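Local coordinates for prophage pi2 protein 01, integrase (PDB 3LYS) that probably binds DNA as the helical core-binding domain of a phage-family integrase thought to act in DNA recombination and integration, at residues 55-58 with 59-63; 4-8 with 9-13; 13-16 with 17-21. The protein carries 1 engineered substitution. One frame throughout, in Å; residues are numbered along the deposited sequence.

Interaction 1. Residues 55-58 with 59-63; sequences SYQR and ALNKF
The backbone N of Leu60 donates a 2.7 Å hydrogen bond to Tyr56 O, one of four successive i to i+4 bonds in the middle of helix 53-64. Ala59 N to Ser55 O, Asn61 N to Gln57 O and Lys62 N to Arg58 O flank it in the ladder. This turn sets the Leu60 side chain beside the aromatic ring of Tyr56. With CG of Tyr56 trans to its own N (chi1 -177°), the ring swings toward Leu60, whose CD1 sits over one face in a CH-pi contact, 3.7 Å from the ring centroid and 29° off the normal. CD1 is displaced toward the hydroxyl-bearing rim and lies 3.3 Å from Tyr56 CZ, while Leu60 CD2 lies nearer Tyr56 CE1. One residue further on, round the helix from the Tyr56-Leu60 pair, the amides of Gln57 and Asn61 come close with their planes 49° apart, Gln57 OE1 being 3.5 Å from Asn61 ND2. Gln57 NE2 has its partner outside, at Ala100 O. Tyr56 OH, too, is hydrogen-bonded elsewhere, to ND1 of His76 on helix 69-88, next to which Leu60 also packs. The pair therefore presents a mainly apolar surface to helix 69-88, with the buried phenol satisfied from that helix.

Interaction 2. Residues 4-8 with 9-13; sequences IKQEI and SEYFK
Gln6 reaches from the extended segment ahead of helix 8-19 to lie against Glu10 and Tyr11 in its first turn. Two backbone hydrogen bonds start the helix: Tyr11 N to Glu7 O, 2.9 Å and nearly straight at 174°, and Phe12 N to Ile8 O, 3.0 Å. Glu7 occupies the N-cap position, and its carbonyl takes the first of these helix bonds. Its carboxylate points off beside Ser9, with Glu7 OE2 3.5 Å from Ser9 OG and no hydrogen bond between them.

The van der Waals contacts centre on Gln6. Its chain runs out extended, with CG opposite the backbone N (chi1 -166°), which carries the amide across the helix start. There OE1 is 3.5 Å from Tyr11 CB and near the ring plane at its edge, the amide and ring planes standing 78° apart. The NE2 end faces the aliphatic part of Glu10, with CG at 3.5 Å. Glu7 CB also meets Glu10 CB at 3.9 Å.

Electrostatically, the carboxylates of Glu7 and Glu10 lie close, OE1 to OE1 4.5 Å; the positive end of the helix dipole may ease their mutual repulsion.

Backbone bonds of Gln6 to Ile48 and of Ile8 to Val46 tie the incoming segment to the loop after helix 26-42. Ile8 and Phe12 then wedge between helices 26-42 and 69-88, touching Leu39 of the first and Ile83 and Ser82 of the second, while Tyr11 OH bonds to Ser82 O.

Interaction 3. Residues 13-16 with 17-21; sequences KDWM and ELYKK
Trp15 and Tyr19 are brought together one helical turn apart by different first torsions: the indole leaves with CG trans to the backbone N (chi1 178°), whereas the phenol ring of Tyr19 starts beside its own N (chi1 -50°), folding back toward the tryptophan. The tyrosine ring and the five-membered ring of the indole lie near parallel, planes at 19°, but slid so far that they barely overlap, with centroids 5.0 Å apart. Their nearest approach is at the rims, CD1 of Trp15 to CD1 of Tyr19 at 3.8 Å. At the benzo end, the methylene CD of Lys20 runs alongside, 4.0 Å from Trp15 CH2, the two side chains pointing the same way.

Elsewhere on the helix, the otherwise extended Lys13 chain turns at its last torsion and brings NZ to Glu17 OE2 in a 2.8 Å salt bridge, approached from above the carboxylate plane. Glu17 CG also lies close to Lys13 O, which accepts the backbone N of Glu17.

Toward residue 19 the helix bonds change. Trp15 O accepts Tyr19 N nearly straight on, at 3.0 Å, and Leu18 N from above the carbonyl plane, an i to i+3 bond. Met16 O is gripped by Lys20 N and Lys21 N, each at 2.8 Å. The bond from Lys21 spans five residues, consistent with a wider, pi-type turn where the chain leaves the helix.

Trp15 is covered by Ala81, Ser82 and Cys85 of helix 69-88, and selenomethionine Met16 by Tyr29 and Tyr32. The C-terminal half of the helix thus has a buried apolar side and an exposed ion pair, while the carbonyls of Trp15 and Met16 each take two backbone donors.

Overall arrangement
Along the chain the order is interaction 2, interaction 3, interaction 1. The first two follow one another on helix 8-19, sharing Lys13, with centres about 12 Å apart: interaction 2 covers its entry and interaction 3 its exit. Interaction 1 lies on helix 53-64, its centre about 17 Å from that of interaction 2 and about 23 Å from that of interaction 3, on the opposite side of the chain's centre from the latter. None of its atoms touches the other two. Helix 69-88 links them all, receiving side chains from each. The local contacts thus belong to two helices packed on a common one, within the core-binding domain of the integrase.

Interaction 1. Residues 55-58 with 59-63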
loop_
_atom_site.group_PDB
_atom_site.type_symbol
_atom_site.label_atom_id
_atom_site.label_comp_id
_atom_site.label_asym_id
_atom_site.label_seq_id
_atom_site.Cartn_x
_atom_site.Cartn_y
_atom_site.Cartn_z
ATOM N N SER A 55 8.849 6.834 6.373
ATOM C CA SER A 55 8.608 7.031 4.942
ATOM C C SER A 55 7.129 6.885 4.682
ATOM O O SER A 55 6.472 7.811 4.213
ATOM C CB SER A 55 9.319 5.967 4.101
ATOM O OG SER A 55 10.678 6.272 3.896
ATOM N N TYR A 56 6.627 5.697 4.995
ATOM C CA TYR A 56 5.237 5.359 4.785
ATOM C C TYR A 56 4.297 6.361 5.424
ATOM O O TYR A 56 3.358 6.834 4.785
ATOM C CB TYR A 56 4.962 3.939 5.297
ATOM C CG TYR A 56 3.550 3.466 5.051
ATOM C CD1 TYR A 56 2.644 3.336 6.108
ATOM C CD2 TYR A 56 3.095 3.201 3.763
ATOM C CE1 TYR A 56 1.318 2.962 5.891
ATOM C CE2 TYR A 56 1.768 2.831 3.532
ATOM C CZ TYR A 56 0.886 2.717 4.601
ATOM O OH TYR A 56 -0.433 2.407 4.366
ATOM N N GLN A 57 4.549 6.695 6.683
ATOM C CA GLN A 57 3.702 7.660 7.390
ATOM C C GLN A 57 3.708 8.999 6.647
ATOM O O GLN A 57 2.681 9.665 6.510
ATOM C CB GLN A 57 4.217 7.838 8.824
ATOM C CG GLN A 57 3.305 8.660 9.732
ATOM C CD GLN A 57 1.848 8.231 9.641
ATOM O OE1 GLN A 57 1.035 8.902 9.010
ATOM N NE2 GLN A 57 1.517 7.105 10.262
ATOM N N ARG A 58 4.884 9.376 6.162
ATOM C CA ARG A 58 5.045 10.616 5.427
ATOM C C ARG A 58 4.274 10.553 4.095
ATOM O O ARG A 58 3.568 11.492 3.752
ATOM C CB ARG A 58 6.536 10.859 5.200
ATOM C CG ARG A 58 6.916 12.283 4.856
ATOM C CD ARG A 58 8.413 12.492 5.070
ATOM N NE ARG A 58 8.821 12.328 6.463
ATOM C CZ ARG A 58 9.695 11.450 6.949
ATOM N NH1 ARG A 58 9.930 11.469 8.248
ATOM N NH2 ARG A 58 10.319 10.563 6.179
ATOM N N ALA A 59 4.420 9.450 3.352
ATOM C CA ALA A 59 3.709 9.267 2.090
ATOM C C ALA A 59 2.219 9.347 2.413
ATOM O O ALA A 59 1.446 9.991 1.709
ATOM C CB ALA A 59 4.034 7.910 1.471
ATOM N N LEU A 60 1.824 8.698 3.499
ATOM C CA LEU A 60 0.443 8.697 3.914
ATOM C C LEU A 60 -0.032 10.099 4.239
ATOM O O LEU A 60 -1.151 10.459 3.892
ATOM C CB LEU A 60 0.271 7.790 5.123
ATOM C CG LEU A 60 -0.636 6.572 4.918
ATOM C CD1 LEU A 60 -0.155 5.729 3.769
ATOM C CD2 LEU A 60 -0.661 5.757 6.184
ATOM N N ASN A 61 0.803 10.899 4.899
ATOM C CA ASN A 61 0.407 12.269 5.229
ATOM C C ASN A 61 0.194 13.080 3.956
ATOM O O ASN A 61 -0.874 13.656 3.758
ATOM C CB ASN A 61 1.461 12.955 6.111
ATOM C CG ASN A 61 1.449 12.445 7.549
ATOM O OD1 ASN A 61 0.457 12.571 8.278
ATOM N ND2 ASN A 61 2.559 11.866 7.963
ATOM N N LYS A 62 1.203 13.112 3.092
ATOM C CA LYS A 62 1.108 13.856 1.840
ATOM C C LYS A 62 -0.215 13.518 1.148
ATOM O O LYS A 62 -0.890 14.386 0.602
ATOM C CB LYS A 62 2.314 13.507 0.945
ATOM C CG LYS A 62 2.367 14.163 -0.444
ATOM C CD LYS A 62 2.345 15.685 -0.374
ATOM C CE LYS A 62 3.470 16.244 0.500
ATOM N NZ LYS A 62 3.358 17.722 0.709
ATOM N N PHE A 63 -0.599 12.252 1.201
ATOM C CA PHE A 63 -1.829 11.801 0.571
ATOM C C PHE A 63 -3.068 12.384 1.251
ATOM O O PHE A 63 -4.027 12.787 0.591
ATOM C CB PHE A 63 -1.861 10.266 0.606
ATOM C CG PHE A 63 -3.061 9.653 -0.067
ATOM C CD1 PHE A 63 -4.292 9.561 0.598
ATOM C CD2 PHE A 63 -2.965 9.169 -1.366
ATOM C CE1 PHE A 63 -5.407 8.996 -0.026
ATOM C CE2 PHE A 63 -4.073 8.605 -1.990
ATOM C CZ PHE A 63 -5.300 8.520 -1.316
#

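Interaction 2. Residues 4-8 with 9-13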
loop_
_atom_site.group_PDB
_atom_site.type_symbol
_atom_site.label_atom_id
_atom_site.label_comp_id
_atom_site.label_asym_id
_atom_site.label_seq_id
_atom_site.Cartn_x
_atom_site.Cartn_y
_atom_site.Cartn_z
ATOM N N ILE A 4 13.876 -9.175 -0.397
ATOM C CA ILE A 4 12.832 -8.576 -1.259
ATOM C C ILE A 4 13.275 -7.260 -1.901
ATOM O O ILE A 4 13.192 -6.185 -1.297
ATOM C CB ILE A 4 11.494 -8.304 -0.491
ATOM C CG1 ILE A 4 10.452 -7.669 -1.427
ATOM C CG2 ILE A 4 11.743 -7.363 0.689
ATOM C CD1 ILE A 4 9.997 -8.531 -2.586
ATOM N N LYS A 5 13.743 -7.361 -3.140
ATOM C CA LYS A 5 14.195 -6.198 -3.895
ATOM C C LYS A 5 13.242 -5.955 -5.058
ATOM O O LYS A 5 13.226 -6.710 -6.031
ATOM C CB LYS A 5 15.627 -6.418 -4.414
ATOM C CG LYS A 5 16.729 -6.103 -3.403
ATOM C CD LYS A 5 16.726 -4.618 -3.024
ATOM C CE LYS A 5 17.908 -4.252 -2.127
ATOM N NZ LYS A 5 19.221 -4.493 -2.793
ATOM N N GLN A 6 12.442 -4.903 -4.949
ATOM C CA GLN A 6 11.490 -4.574 -5.996
ATOM C C GLN A 6 10.784 -3.250 -5.651
ATOM O O GLN A 6 10.870 -2.773 -4.516
ATOM C CB GLN A 6 10.481 -5.716 -6.122
ATOM C CG GLN A 6 9.640 -5.694 -7.371
ATOM C CD GLN A 6 8.420 -6.566 -7.231
ATOM O OE1 GLN A 6 8.379 -7.455 -6.382
ATOM N NE2 GLN A 6 7.413 -6.318 -8.058
ATOM N N GLU A 7 10.100 -2.646 -6.619
ATOM C CA GLU A 7 9.402 -1.395 -6.351
ATOM C C GLU A 7 8.094 -1.681 -5.666
ATOM O O GLU A 7 7.404 -2.614 -6.031
ATOM C CB GLU A 7 9.094 -0.654 -7.635
ATOM C CG GLU A 7 10.305 -0.396 -8.478
ATOM C CD GLU A 7 10.017 0.569 -9.605
ATOM O OE1 GLU A 7 10.897 0.688 -10.489
ATOM O OE2 GLU A 7 8.926 1.204 -9.595
ATOM N N ILE A 8 7.747 -0.876 -4.676
ATOM C CA ILE A 8 6.494 -1.072 -3.976
ATOM C C ILE A 8 5.331 -1.125 -4.961
ATOM O O ILE A 8 4.486 -2.018 -4.882
ATOM C CB ILE A 8 6.253 0.067 -2.984
ATOM C CG1 ILE A 8 4.877 -0.078 -2.338
ATOM C CG2 ILE A 8 6.387 1.406 -3.690
ATOM C CD1 ILE A 8 4.783 -1.231 -1.395
ATOM N N SER A 9 5.284 -0.174 -5.891
ATOM C CA SER A 9 4.196 -0.122 -6.873
ATOM C C SER A 9 4.124 -1.398 -7.687
ATOM O O SER A 9 3.084 -2.055 -7.741
ATOM C CB SER A 9 4.365 1.090 -7.807
ATOM O OG SER A 9 5.693 1.197 -8.326
ATOM N N GLU A 10 5.248 -1.753 -8.301
ATOM C CA GLU A 10 5.342 -2.947 -9.128
ATOM C C GLU A 10 4.858 -4.196 -8.407
ATOM O O GLU A 10 4.047 -4.959 -8.926
ATOM C CB GLU A 10 6.782 -3.135 -9.572
ATOM C CG GLU A 10 6.917 -4.121 -10.685
ATOM C CD GLU A 10 8.326 -4.187 -11.201
ATOM O OE1 GLU A 10 8.860 -3.138 -11.635
ATOM O OE2 GLU A 10 8.907 -5.296 -11.175
ATOM N N TYR A 11 5.379 -4.395 -7.206
ATOM C CA TYR A 11 5.003 -5.528 -6.397
ATOM C C TYR A 11 3.512 -5.540 -6.108
ATOM O O TYR A 11 2.865 -6.567 -6.251
ATOM C CB TYR A 11 5.778 -5.521 -5.083
ATOM C CG TYR A 11 5.185 -6.426 -4.034
ATOM C CD1 TYR A 11 4.304 -5.922 -3.077
ATOM C CD2 TYR A 11 5.441 -7.799 -4.039
ATOM C CE1 TYR A 11 3.682 -6.754 -2.156
ATOM C CE2 TYR A 11 4.824 -8.645 -3.126
ATOM C CZ TYR A 11 3.946 -8.116 -2.189
ATOM O OH TYR A 11 3.323 -8.953 -1.300
ATOM N N PHE A 12 2.951 -4.409 -5.701
ATOM C CA PHE A 12 1.525 -4.372 -5.398
ATOM C C PHE A 12 0.710 -4.971 -6.535
ATOM O O PHE A 12 -0.167 -5.796 -6.304
ATOM C CB PHE A 12 1.071 -2.935 -5.106
ATOM C CG PHE A 12 -0.335 -2.837 -4.571
ATOM C CD1 PHE A 12 -1.408 -2.632 -5.425
ATOM C CD2 PHE A 12 -0.586 -2.955 -3.208
ATOM C CE1 PHE A 12 -2.709 -2.541 -4.929
ATOM C CE2 PHE A 12 -1.885 -2.867 -2.703
ATOM C CZ PHE A 12 -2.944 -2.660 -3.565
ATOM N N LYS A 13 1.001 -4.561 -7.764
ATOM C CA LYS A 13 0.279 -5.080 -8.925
ATOM C C LYS A 13 0.475 -6.589 -8.969
ATOM O O LYS A 13 -0.491 -7.339 -9.045
ATOM C CB LYS A 13 0.811 -4.441 -10.208
ATOM C CG LYS A 13 0.117 -4.894 -11.483
ATOM C CD LYS A 13 0.606 -4.090 -12.697
ATOM C CE LYS A 13 -0.178 -4.436 -13.964
ATOM N NZ LYS A 13 -0.001 -5.852 -14.407
#

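Interaction 3. Residues 13-16 with 17-21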
loop_
_atom_site.group_PDB
_atom_site.type_symbol
_atom_site.label_atom_id
_atom_site.label_comp_id
_atom_site.label_asym_id
_atom_site.label_seq_id
_atom_site.Cartn_x
_atom_site.Cartn_y
_atom_site.Cartn_z
ATOM N N LYS A 13 1.001 -4.561 -7.764
ATOM C CA LYS A 13 0.279 -5.080 -8.925
ATOM C C LYS A 13 0.475 -6.589 -8.969
ATOM O O LYS A 13 -0.491 -7.339 -9.045
ATOM C CB LYS A 13 0.811 -4.441 -10.208
ATOM C CG LYS A 13 0.117 -4.894 -11.483
ATOM C CD LYS A 13 0.606 -4.090 -12.697
ATOM C CE LYS A 13 -0.178 -4.436 -13.964
ATOM N NZ LYS A 13 -0.001 -5.852 -14.407
ATOM N N ASP A 14 1.734 -7.016 -8.913
ATOM C CA ASP A 14 2.107 -8.434 -8.927
ATOM C C ASP A 14 1.222 -9.188 -7.924
ATOM O O ASP A 14 0.569 -10.171 -8.269
ATOM C CB ASP A 14 3.598 -8.545 -8.545
ATOM C CG ASP A 14 4.198 -9.919 -8.817
ATOM O OD1 ASP A 14 3.593 -10.923 -8.389
ATOM O OD2 ASP A 14 5.288 -9.986 -9.439
ATOM N N TRP A 15 1.205 -8.690 -6.689
ATOM C CA TRP A 15 0.431 -9.255 -5.586
ATOM C C TRP A 15 -1.072 -9.320 -5.869
ATOM O O TRP A 15 -1.666 -10.404 -5.880
ATOM C CB TRP A 15 0.658 -8.428 -4.312
ATOM C CG TRP A 15 -0.129 -8.898 -3.124
ATOM C CD1 TRP A 15 0.125 -9.990 -2.370
ATOM C CD2 TRP A 15 -1.351 -8.324 -2.611
ATOM N NE1 TRP A 15 -0.861 -10.149 -1.422
ATOM C CE2 TRP A 15 -1.778 -9.140 -1.548
ATOM C CE3 TRP A 15 -2.123 -7.206 -2.955
ATOM C CZ2 TRP A 15 -2.943 -8.878 -0.818
ATOM C CZ3 TRP A 15 -3.283 -6.944 -2.229
ATOM C CH2 TRP A 15 -3.679 -7.780 -1.172
HETATM N N MSE A 16 -1.687 -8.162 -6.101
HETATM C CA MSE A 16 -3.128 -8.096 -6.346
HETATM C C MSE A 16 -3.612 -9.035 -7.430
HETATM O O MSE A 16 -4.657 -9.662 -7.283
HETATM C CB MSE A 16 -3.544 -6.655 -6.676
HETATM C CG MSE A 16 -2.966 -6.071 -7.974
HETATM SE SE MSE A 16 -3.452 -4.175 -8.302
HETATM C CE MSE A 16 -5.323 -4.386 -8.644
ATOM N N GLU A 17 -2.852 -9.131 -8.516
ATOM C CA GLU A 17 -3.229 -10.003 -9.620
ATOM C C GLU A 17 -3.087 -11.471 -9.246
ATOM O O GLU A 17 -3.614 -12.334 -9.931
ATOM C CB GLU A 17 -2.389 -9.701 -10.864
ATOM C CG GLU A 17 -2.563 -8.284 -11.382
ATOM C CD GLU A 17 -1.841 -8.050 -12.690
ATOM O OE1 GLU A 17 -0.791 -8.695 -12.909
ATOM O OE2 GLU A 17 -2.316 -7.213 -13.487
ATOM N N LEU A 18 -2.384 -11.758 -8.155
ATOM C CA LEU A 18 -2.217 -13.134 -7.722
ATOM C C LEU A 18 -3.278 -13.584 -6.746
ATOM O O LEU A 18 -3.973 -14.570 -6.979
ATOM C CB LEU A 18 -0.869 -13.339 -7.058
ATOM C CG LEU A 18 0.285 -13.658 -7.982
ATOM C CD1 LEU A 18 1.541 -13.820 -7.163
ATOM C CD2 LEU A 18 -0.011 -14.923 -8.748
ATOM N N TYR A 19 -3.405 -12.853 -5.648
ATOM C CA TYR A 19 -4.346 -13.228 -4.606
ATOM C C TYR A 19 -5.681 -12.512 -4.612
ATOM O O TYR A 19 -6.577 -12.881 -3.855
ATOM C CB TYR A 19 -3.687 -13.035 -3.239
ATOM C CG TYR A 19 -2.317 -13.671 -3.109
ATOM C CD1 TYR A 19 -1.226 -13.182 -3.827
ATOM C CD2 TYR A 19 -2.108 -14.761 -2.268
ATOM C CE1 TYR A 19 0.047 -13.767 -3.715
ATOM C CE2 TYR A 19 -0.838 -15.359 -2.143
ATOM C CZ TYR A 19 0.237 -14.857 -2.870
ATOM O OH TYR A 19 1.493 -15.433 -2.776
ATOM N N LYS A 20 -5.836 -11.502 -5.457
ATOM C CA LYS A 20 -7.089 -10.759 -5.466
ATOM C C LYS A 20 -7.888 -10.855 -6.759
ATOM O O LYS A 20 -9.090 -11.134 -6.745
ATOM C CB LYS A 20 -6.803 -9.290 -5.153
ATOM C CG LYS A 20 -7.523 -8.788 -3.923
ATOM C CD LYS A 20 -6.987 -9.426 -2.659
ATOM C CE LYS A 20 -7.878 -9.086 -1.488
ATOM N NZ LYS A 20 -7.294 -9.565 -0.216
ATOM N N LYS A 21 -7.196 -10.614 -7.867
ATOM C CA LYS A 21 -7.778 -10.631 -9.201
ATOM C C LYS A 21 -9.177 -11.228 -9.324
ATOM O O LYS A 21 -10.176 -10.580 -9.015
ATOM C CB LYS A 21 -6.850 -11.360 -10.174
ATOM C CG LYS A 21 -6.522 -10.571 -11.430
ATOM C CD LYS A 21 -7.767 -10.078 -12.167
ATOM C CE LYS A 21 -7.390 -9.310 -13.443
ATOM N NZ LYS A 21 -8.562 -8.671 -14.113
#